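PrgA (Enterococcus faecalis, PDB 6Z9K) provides surface exclusion against unwanted conjugation from far outside the cell, and carries a metal-binding CAP domain, the part described here, that may act as a protease. Local coordinates at residues N17-P20 with K21-A24; Y79-E82 with L83-V87; E165-R168 with K169-V172; F176-G179 with R180-Y183. All blocks are in the same frame, centred on the assembly; numbering follows the deposited sequence.

Contact 1 (N17-P20 with K21-A24)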
loop_
_atom_site.group_PDB
_atom_site.type_symbol
_atom_site.label_atom_id
_atom_site.label_comp_id
_atom_site.label_asym_id
_atom_site.label_seq_id
_atom_site.Cartn_x
_atom_site.Cartn_y
_atom_site.Cartn_z
ATOM N N ASN A 17 -6.235 -6.904 11.217
ATOM C CA ASN A 17 -6.411 -8.043 12.161
ATOM C C ASN A 17 -6.102 -9.351 11.438
ATOM O O ASN A 17 -6.763 -9.643 10.422
ATOM C CB ASN A 17 -7.831 -8.050 12.694
ATOM C CG ASN A 17 -8.157 -6.768 13.426
ATOM O OD1 ASN A 17 -7.423 -6.409 14.350
ATOM N ND2 ASN A 17 -9.197 -6.065 12.986
ATOM N N LEU A 18 -5.083 -10.083 11.885
ATOM C CA LEU A 18 -4.675 -11.283 11.140
ATOM C C LEU A 18 -5.493 -12.446 11.651
ATOM O O LEU A 18 -5.708 -12.631 12.850
ATOM C CB LEU A 18 -3.185 -11.581 11.279
ATOM C CG LEU A 18 -2.268 -10.465 10.808
ATOM C CD1 LEU A 18 -0.818 -10.897 10.914
ATOM C CD2 LEU A 18 -2.603 -10.024 9.405
ATOM N N PRO A 19 -5.928 -13.315 10.732
ATOM C CA PRO A 19 -6.664 -14.521 11.109
ATOM C C PRO A 19 -5.708 -15.630 11.508
ATOM O O PRO A 19 -4.519 -15.608 11.152
ATOM C CB PRO A 19 -7.345 -14.904 9.794
ATOM C CG PRO A 19 -6.363 -14.468 8.748
ATOM C CD PRO A 19 -5.799 -13.160 9.274
ATOM N N PRO A 20 -6.195 -16.658 12.227
ATOM C CA PRO A 20 -5.382 -17.846 12.451
ATOM C C PRO A 20 -4.943 -18.495 11.146
ATOM O O PRO A 20 -5.683 -18.430 10.148
ATOM C CB PRO A 20 -6.320 -18.787 13.233
ATOM C CG PRO A 20 -7.381 -17.884 13.808
ATOM C CD PRO A 20 -7.554 -16.798 12.752
ATOM N N LYS A 21 -3.730 -19.038 11.143
ATOM C CA LYS A 21 -3.116 -19.764 10.011
ATOM C C LYS A 21 -2.703 -18.830 8.897
ATOM O O LYS A 21 -2.232 -19.308 7.879
ATOM C CB LYS A 21 -4.034 -20.850 9.444
ATOM C CG LYS A 21 -4.540 -21.796 10.501
ATOM C CD LYS A 21 -5.246 -22.944 9.861
ATOM C CE LYS A 21 -6.055 -23.707 10.857
ATOM N NZ LYS A 21 -6.804 -24.827 10.242
ATOM N N PHE A 22 -2.637 -17.531 9.140
ATOM C CA PHE A 22 -2.121 -16.602 8.118
ATOM C C PHE A 22 -0.626 -16.805 7.896
ATOM O O PHE A 22 0.109 -17.083 8.846
ATOM C CB PHE A 22 -2.434 -15.158 8.501
ATOM C CG PHE A 22 -2.158 -14.184 7.370
ATOM C CD1 PHE A 22 -2.902 -14.225 6.200
ATOM C CD2 PHE A 22 -1.162 -13.227 7.462
ATOM C CE1 PHE A 22 -2.685 -13.308 5.177
ATOM C CE2 PHE A 22 -0.895 -12.366 6.403
ATOM C CZ PHE A 22 -1.690 -12.384 5.295
ATOM N N SER A 23 -0.200 -16.701 6.636
ATOM C CA SER A 23 1.220 -16.730 6.227
ATOM C C SER A 23 1.316 -16.086 4.857
ATOM O O SER A 23 0.260 -15.869 4.243
ATOM C CB SER A 23 1.767 -18.129 6.187
ATOM O OG SER A 23 1.177 -18.845 5.121
ATOM N N ALA A 24 2.526 -15.741 4.447
ATOM C CA ALA A 24 2.758 -15.052 3.170
ATOM C C ALA A 24 2.407 -15.993 2.004
ATOM O O ALA A 24 2.211 -15.480 0.901
ATOM C CB ALA A 24 4.189 -14.585 3.120
#
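A type II beta turn from Pro19 to Phe22 organises this contact, in the loop ahead of helix 26-29, and it illustrates how a tight reversal can bring apolar side chains three and four residues apart against one another. Pro20 and Lys21 form the two central corners. The proline ring suits the extended conformation of the first, and Lys21 adopts the positive phi, 73°, that the second corner of this turn type demands. The closing bond from Phe22 N to Pro19 O is weak at 3.4 Å, so the corner conformations and the side-chain packing probably contribute much to the shape. Phe22 carries its CG anti to the backbone N (chi1 -169°), which directs the ring back along the residues before the turn. There its CD2 corner lies 4.0 Å from Leu18 CD2, and both methyls of the leucine fork sit near that same ring carbon. Closer to the backbone, the Pro19 ring packs on the stem of the phenylalanine, with Pro19 CD 4.0 Å from Phe22 CB. The Lys21 chain extends away from the turn, and its NZ forms a salt bridge with Glu34. Three helices receive the apolar side of the turn: Leu18 and Phe22 touch Val87 of helix 70-90, Pro19 rests on Leu38 and Ala42 of helix 32-45, and the Phe22 ring meets Phe176, at the end of helix 160-176, edge-to-face.

Contact 2 (Y79-E82 with L83-V87)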
loop_
_atom_site.group_PDB
_atom_site.type_symbol
_atom_site.label_atom_id
_atom_site.label_comp_id
_atom_site.label_asym_id
_atom_site.label_seq_id
_atom_site.Cartn_x
_atom_site.Cartn_y
_atom_site.Cartn_z
ATOM N N TYR A 79 1.682 6.353 6.373
ATOM C CA TYR A 79 0.420 5.727 6.840
ATOM C C TYR A 79 0.324 4.290 6.334
ATOM O O TYR A 79 0.102 3.316 7.070
ATOM C CB TYR A 79 -0.766 6.516 6.320
ATOM C CG TYR A 79 -2.067 5.792 6.469
ATOM C CD1 TYR A 79 -2.738 5.736 7.679
ATOM C CD2 TYR A 79 -2.643 5.143 5.415
ATOM C CE1 TYR A 79 -3.943 5.071 7.814
ATOM C CE2 TYR A 79 -3.835 4.456 5.528
ATOM C CZ TYR A 79 -4.503 4.395 6.738
ATOM O OH TYR A 79 -5.717 3.759 6.846
ATOM N N THR A 80 0.625 4.141 5.041
ATOM C CA THR A 80 0.483 2.851 4.341
ATOM C C THR A 80 1.571 1.879 4.800
ATOM O O THR A 80 1.282 0.723 5.093
ATOM C CB THR A 80 0.586 3.063 2.836
ATOM O OG1 THR A 80 -0.323 4.090 2.415
ATOM C CG2 THR A 80 0.338 1.770 2.089
ATOM N N THR A 81 2.774 2.392 4.959
ATOM C CA THR A 81 3.938 1.567 5.323
ATOM C C THR A 81 3.750 1.093 6.758
ATOM O O THR A 81 4.141 -0.046 7.094
ATOM C CB THR A 81 5.247 2.299 5.037
ATOM O OG1 THR A 81 5.271 2.719 3.656
ATOM C CG2 THR A 81 6.406 1.360 5.261
ATOM N N GLU A 82 3.194 1.913 7.622
ATOM C CA GLU A 82 2.934 1.473 9.023
ATOM C C GLU A 82 1.997 0.280 8.993
ATOM O O GLU A 82 2.229 -0.699 9.740
ATOM C CB GLU A 82 2.316 2.611 9.820
ATOM C CG GLU A 82 3.328 3.652 10.293
ATOM C CD GLU A 82 2.711 4.832 11.009
ATOM O OE1 GLU A 82 1.477 4.940 11.011
ATOM O OE2 GLU A 82 3.487 5.653 11.539
ATOM N N LEU A 83 0.904 0.368 8.224
ATOM C CA LEU A 83 -0.043 -0.759 8.214
ATOM C C LEU A 83 0.645 -2.020 7.687
ATOM O O LEU A 83 0.446 -3.119 8.284
ATOM C CB LEU A 83 -1.251 -0.442 7.328
ATOM C CG LEU A 83 -2.099 0.716 7.823
ATOM C CD1 LEU A 83 -3.314 0.919 6.883
ATOM C CD2 LEU A 83 -2.540 0.533 9.250
ATOM N N LEU A 84 1.374 -1.916 6.598
ATOM C CA LEU A 84 1.992 -3.106 5.995
ATOM C C LEU A 84 3.112 -3.646 6.890
ATOM O O LEU A 84 3.233 -4.877 7.016
ATOM C CB LEU A 84 2.470 -2.779 4.585
ATOM C CG LEU A 84 3.026 -3.958 3.821
ATOM C CD1 LEU A 84 2.018 -5.120 3.715
ATOM C CD2 LEU A 84 3.461 -3.505 2.422
ATOM N N ASN A 85 3.910 -2.780 7.465
ATOM C CA ASN A 85 5.034 -3.199 8.342
ATOM C C ASN A 85 4.473 -3.923 9.571
ATOM O O ASN A 85 5.156 -4.827 10.082
ATOM C CB ASN A 85 5.915 -2.055 8.809
ATOM C CG ASN A 85 6.984 -1.693 7.804
ATOM O OD1 ASN A 85 7.269 -2.527 6.936
ATOM N ND2 ASN A 85 7.629 -0.534 8.007
ATOM N N ASP A 86 3.304 -3.544 10.048
ATOM C CA ASP A 86 2.697 -4.218 11.219
ATOM C C ASP A 86 2.519 -5.699 10.845
ATOM O O ASP A 86 2.865 -6.566 11.641
ATOM C CB ASP A 86 1.448 -3.467 11.639
ATOM C CG ASP A 86 0.671 -4.108 12.776
ATOM O OD1 ASP A 86 1.246 -4.191 13.848
ATOM O OD2 ASP A 86 -0.495 -4.514 12.560
ATOM N N VAL A 87 1.986 -5.987 9.669
ATOM C CA VAL A 87 1.760 -7.373 9.214
ATOM C C VAL A 87 3.124 -8.011 8.977
ATOM O O VAL A 87 3.396 -9.122 9.418
ATOM C CB VAL A 87 0.905 -7.360 7.943
ATOM C CG1 VAL A 87 0.753 -8.721 7.330
ATOM C CG2 VAL A 87 -0.443 -6.747 8.233
#
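Tyr79 lays the hydroxyl end of its ring against Leu83, one helical turn farther on. Leu83 CD1 is 3.7 Å from Tyr79 CZ, so a single methyl rests obliquely against the hydroxyl end of the ring, near CE2, CZ and OH. The leucine reaches that place by leaning back toward the start of the helix: its CG lies beside its own backbone N (chi1 -64°) and comes to 3.5 Å from Tyr79 O. The tyrosine hydroxyl is itself tied to Gln164 O, which should fix how far the ring can move. Thr81 and Asn85 make a second i to i+4 pair on another face. Here the two side chains run alongside each other, pointing the same way, with Thr81 CG2 3.6 Å from Asn85 ND2. The threonine hydroxyl bonds to Ser77 O, leaving its methyl to the asparagine. Both ends of the buried Asn85 amide are engaged, ND2 with Ala234 O and OD1 with Leu96 N, and this pair of bonds sets the rotation of the group. Beneath these side chains runs the regular ladder of the helix, in which Asn85 N donates to Thr81 O at 2.8 Å. Such i to i+4 pairing is characteristic of an alpha helix; here most of the paired residues are buried, and helix 70-90, packed against helix 160-176 and strand 196-202, fits the alpha-beta-alpha sandwich of CAP domains.

Contact 3 (E165-R168 with K169-V172)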
loop_
_atom_site.group_PDB
_atom_site.type_symbol
_atom_site.label_atom_id
_atom_site.label_comp_id
_atom_site.label_asym_id
_atom_site.label_seq_id
_atom_site.Cartn_x
_atom_site.Cartn_y
_atom_site.Cartn_z
ATOM N N GLU A 165 -9.065 5.356 4.367
ATOM C CA GLU A 165 -10.086 4.276 4.363
ATOM C C GLU A 165 -9.832 3.384 3.150
ATOM O O GLU A 165 -9.849 2.148 3.302
ATOM C CB GLU A 165 -11.487 4.886 4.370
ATOM C CG GLU A 165 -12.661 3.898 4.422
ATOM C CD GLU A 165 -13.979 4.669 4.412
ATOM O OE1 GLU A 165 -14.102 5.599 3.543
ATOM O OE2 GLU A 165 -14.865 4.404 5.281
ATOM N N SER A 166 -9.637 3.974 1.979
ATOM C CA SER A 166 -9.445 3.223 0.717
ATOM C C SER A 166 -8.166 2.390 0.789
ATOM O O SER A 166 -8.134 1.257 0.310
ATOM C CB SER A 166 -9.384 4.227 -0.414
ATOM O OG SER A 166 -10.649 4.889 -0.582
ATOM N N ILE A 167 -7.102 2.988 1.293
ATOM C CA ILE A 167 -5.802 2.284 1.383
ATOM C C ILE A 167 -5.944 1.081 2.300
ATOM O O ILE A 167 -5.450 -0.021 1.934
ATOM C CB ILE A 167 -4.668 3.241 1.777
ATOM C CG1 ILE A 167 -4.359 4.197 0.627
ATOM C CG2 ILE A 167 -3.474 2.431 2.254
ATOM C CD1 ILE A 167 -3.509 5.348 1.029
ATOM N N ARG A 168 -6.582 1.230 3.452
ATOM C CA ARG A 168 -6.670 0.052 4.334
ATOM C C ARG A 168 -7.521 -1.018 3.638
ATOM O O ARG A 168 -7.185 -2.187 3.758
ATOM C CB ARG A 168 -7.243 0.435 5.690
ATOM C CG ARG A 168 -7.178 -0.727 6.674
ATOM C CD ARG A 168 -7.904 -0.349 7.962
ATOM N NE ARG A 168 -7.774 -1.372 8.994
ATOM C CZ ARG A 168 -8.580 -2.411 9.176
ATOM N NH1 ARG A 168 -9.628 -2.609 8.427
ATOM N NH2 ARG A 168 -8.357 -3.257 10.170
ATOM N N LYS A 169 -8.616 -0.667 2.988
ATOM C CA LYS A 169 -9.526 -1.629 2.319
ATOM C C LYS A 169 -8.727 -2.332 1.226
ATOM O O LYS A 169 -8.844 -3.548 1.069
ATOM C CB LYS A 169 -10.762 -0.923 1.733
ATOM C CG LYS A 169 -11.796 -1.905 1.210
ATOM C CD LYS A 169 -13.070 -1.208 0.828
ATOM C CE LYS A 169 -13.926 -2.048 -0.101
ATOM N NZ LYS A 169 -14.986 -1.222 -0.769
ATOM N N MET A 170 -7.941 -1.571 0.466
ATOM C CA MET A 170 -7.067 -2.153 -0.579
ATOM C C MET A 170 -6.094 -3.166 0.018
ATOM O O MET A 170 -5.969 -4.276 -0.521
ATOM C CB MET A 170 -6.318 -1.034 -1.320
ATOM C CG MET A 170 -5.344 -1.547 -2.323
ATOM S SD MET A 170 -4.368 -0.179 -2.979
ATOM C CE MET A 170 -5.180 1.181 -2.168
ATOM N N LEU A 171 -5.431 -2.849 1.123
ATOM C CA LEU A 171 -4.491 -3.824 1.719
ATOM C C LEU A 171 -5.253 -5.049 2.198
ATOM O O LEU A 171 -4.740 -6.144 2.027
ATOM C CB LEU A 171 -3.719 -3.163 2.871
ATOM C CG LEU A 171 -2.722 -2.073 2.462
ATOM C CD1 LEU A 171 -2.160 -1.356 3.685
ATOM C CD2 LEU A 171 -1.617 -2.645 1.587
ATOM N N VAL A 172 -6.412 -4.866 2.822
ATOM C CA VAL A 172 -7.222 -6.002 3.352
ATOM C C VAL A 172 -7.554 -6.905 2.175
ATOM O O VAL A 172 -7.452 -8.133 2.304
ATOM C CB VAL A 172 -8.456 -5.494 4.101
ATOM C CG1 VAL A 172 -9.508 -6.530 4.323
ATOM C CG2 VAL A 172 -8.049 -4.831 5.410
#
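Val172 sets one of its branches over a face of the Arg168 guanidinium, a pairing one turn apart on helix 160-176 of this CAP domain. The arginine chain is extended from CG to NE, and the two side chains meet at a slant, with Val172 CG2 4.1 Å from Arg168 NH1. The in-plane rotation of this buried group is set elsewhere: NE bonds to Lys14 O, NH2 to Gly15 O and NH1 to Asn46 O, so three backbone carbonyls hold three nitrogens and tie the helix to the N-terminal segment and to Asn46, just after helix 32-45.

Ile167 presents a different geometry, on the side of the helix that faces the three-stranded sheet. Its CG2 branch turns to the next helical turn and approaches Leu171 CD1 at 4.3 Å; Leu171 in its turn touches Ile214. The other branch, CG1, is directed at Met170, and these two side chains also meet at a slant. Met170 CE lies 4.2 Å from Ile167 CG1, but the methionine chain bends abnormally at its last bond, so the position of that methyl is doubtful and the approach should be read with caution. Strand 211-217 receives both residues, through Ile212.

Back at the arginine, Val172 CG2 lies beside its own backbone N, and this brings it to a tight 3.2 Å from Arg168 O, the same oxygen that accepts the helical bond from Val172 N at 2.9 Å.

Contact 4 (F176-G179 with R180-Y183)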
loop_
_atom_site.group_PDB
_atom_site.type_symbol
_atom_site.label_atom_id
_atom_site.label_comp_id
_atom_site.label_asym_id
_atom_site.label_seq_id
_atom_site.Cartn_x
_atom_site.Cartn_y
_atom_site.Cartn_z
ATOM N N PHE A 176 -6.191 -10.755 1.904
ATOM C CA PHE A 176 -7.174 -11.800 2.282
ATOM C C PHE A 176 -8.182 -12.150 1.192
ATOM O O PHE A 176 -9.009 -13.025 1.455
ATOM C CB PHE A 176 -7.921 -11.403 3.557
ATOM C CG PHE A 176 -7.038 -10.958 4.670
ATOM C CD1 PHE A 176 -6.028 -11.785 5.166
ATOM C CD2 PHE A 176 -7.283 -9.759 5.305
ATOM C CE1 PHE A 176 -5.224 -11.355 6.208
ATOM C CE2 PHE A 176 -6.472 -9.341 6.335
ATOM C CZ PHE A 176 -5.458 -10.138 6.810
ATOM N N ASP A 177 -8.172 -11.474 0.032
ATOM C CA ASP A 177 -9.209 -11.745 -0.984
ATOM C C ASP A 177 -8.584 -11.671 -2.361
ATOM O O ASP A 177 -9.255 -11.183 -3.273
ATOM C CB ASP A 177 -10.399 -10.811 -0.816
ATOM C CG ASP A 177 -11.593 -11.278 -1.599
ATOM O OD1 ASP A 177 -11.676 -12.505 -1.853
ATOM O OD2 ASP A 177 -12.410 -10.414 -1.932
ATOM N N ASP A 178 -7.356 -12.171 -2.509
ATOM C CA ASP A 178 -6.577 -11.995 -3.765
ATOM C C ASP A 178 -6.641 -13.240 -4.646
ATOM O O ASP A 178 -5.843 -13.333 -5.524
ATOM C CB ASP A 178 -5.123 -11.704 -3.439
ATOM C CG ASP A 178 -4.348 -10.962 -4.469
ATOM O OD1 ASP A 178 -4.996 -10.116 -5.147
ATOM O OD2 ASP A 178 -3.121 -11.208 -4.577
ATOM N N GLY A 179 -7.542 -14.174 -4.407
ATOM C CA GLY A 179 -7.501 -15.493 -5.082
ATOM C C GLY A 179 -7.941 -15.396 -6.532
ATOM O O GLY A 179 -7.505 -16.240 -7.326
ATOM N N ARG A 180 -8.751 -14.408 -6.900
ATOM C CA ARG A 180 -9.187 -14.287 -8.319
ATOM C C ARG A 180 -8.064 -13.659 -9.159
ATOM O O ARG A 180 -8.195 -13.612 -10.390
ATOM C CB ARG A 180 -10.545 -13.593 -8.375
ATOM C CG ARG A 180 -11.664 -14.407 -7.733
ATOM C CD ARG A 180 -13.003 -13.668 -7.609
ATOM N NE ARG A 180 -12.847 -12.388 -6.907
ATOM C CZ ARG A 180 -12.702 -12.248 -5.577
ATOM N NH1 ARG A 180 -12.509 -11.040 -5.066
ATOM N NH2 ARG A 180 -12.711 -13.311 -4.773
ATOM N N LEU A 181 -6.938 -13.310 -8.548
ATOM C CA LEU A 181 -5.783 -12.637 -9.207
ATOM C C LEU A 181 -4.520 -13.462 -8.931
ATOM O O LEU A 181 -3.349 -12.894 -8.962
ATOM C CB LEU A 181 -5.713 -11.213 -8.644
ATOM C CG LEU A 181 -6.875 -10.287 -9.035
ATOM C CD1 LEU A 181 -6.854 -9.018 -8.199
ATOM C CD2 LEU A 181 -6.839 -9.955 -10.525
ATOM N N GLY A 182 -4.755 -14.729 -8.572
ATOM C CA GLY A 182 -3.731 -15.747 -8.310
ATOM C C GLY A 182 -2.805 -15.390 -7.170
ATOM O O GLY A 182 -1.636 -15.763 -7.232
ATOM N N TYR A 183 -3.281 -14.605 -6.201
ATOM C CA TYR A 183 -2.472 -14.200 -5.027
ATOM C C TYR A 183 -1.190 -13.470 -5.396
ATOM O O TYR A 183 -0.325 -13.402 -4.542
ATOM C CB TYR A 183 -2.208 -15.465 -4.201
ATOM C CG TYR A 183 -3.489 -16.066 -3.669
ATOM C CD1 TYR A 183 -4.147 -15.471 -2.608
ATOM C CD2 TYR A 183 -4.077 -17.166 -4.252
ATOM C CE1 TYR A 183 -5.345 -15.958 -2.123
ATOM C CE2 TYR A 183 -5.271 -17.688 -3.756
ATOM C CZ TYR A 183 -5.909 -17.080 -2.684
ATOM O OH TYR A 183 -7.110 -17.555 -2.230
HETATM O O HOH W 1 -9.547 -11.855 -5.822
#
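Electrostatic pairing joins Asp177 and Arg180 across the start of the loop. The guanidinium grips the carboxylate end-on, with Arg180 NH1 3.2 Å from Asp177 OD2 and NH2 bonded to OD1. Both oxygens lie near the guanidinium plane, yet the nitrogens meet the carboxylate from above its own plane, the two groups being turned 55° apart. A bend at chi3 (-54°) curls the arginine back to make this bridge. One water lies over the centre of the guanidinium face; it donates to Asp177 O at 2.7 Å and accepts from Arg180 N, linking the same two residues through their backbones.

Backbone bonds close the loop on Asp178. Its O takes Tyr183 N at 2.9 Å and Leu181 N at 3.2 Å, reached from opposite faces of the carbonyl plane, while Gly182 N makes a weak bond to Gly179 O.

Aromatic contact comes from Tyr183, whose ring receives Gly179 CA in a CH-pi contact, 3.5 Å from the ring centroid. Having no side chain, Gly179 can lie this close over the face. Tyr183 OH is bonded to Glu39.

Tyr183 is also the N-cap of helix 184-189. The Asp178 carboxylate spans the start of that helix, OD2 to Leu186 N and OD1 to His185 ND1. Since His185 binds magnesium, this last bond places the loop in the second shell of a metal site, where Asp178 probably helps to orient the ligand histidine.

The four contacts follow one another along the chain, and several of them meet through side chains. Contacts 2 and 3 sit on two packed helices, 11 Å between centres, with Leu83 CB 3.9 Å from Leu171 CD1 and Thr80 OG1 3.6 Å from Ile167 CG2. Contact 1 touches contact 2 at Val87 and contact 4 at Phe176, where Leu18 CD2 is 3.9 Å from Phe176 CZ. Contacts 3 and 4 are joined through the chain alone, and contacts 2 and 4 do not touch. Among contacts 2 to 4 the distance to the magnesium ion rises from contact 4 to contact 2: about 6 Å from the side chain of Leu181, 8 Å from Met170 and 13 Å from Leu84.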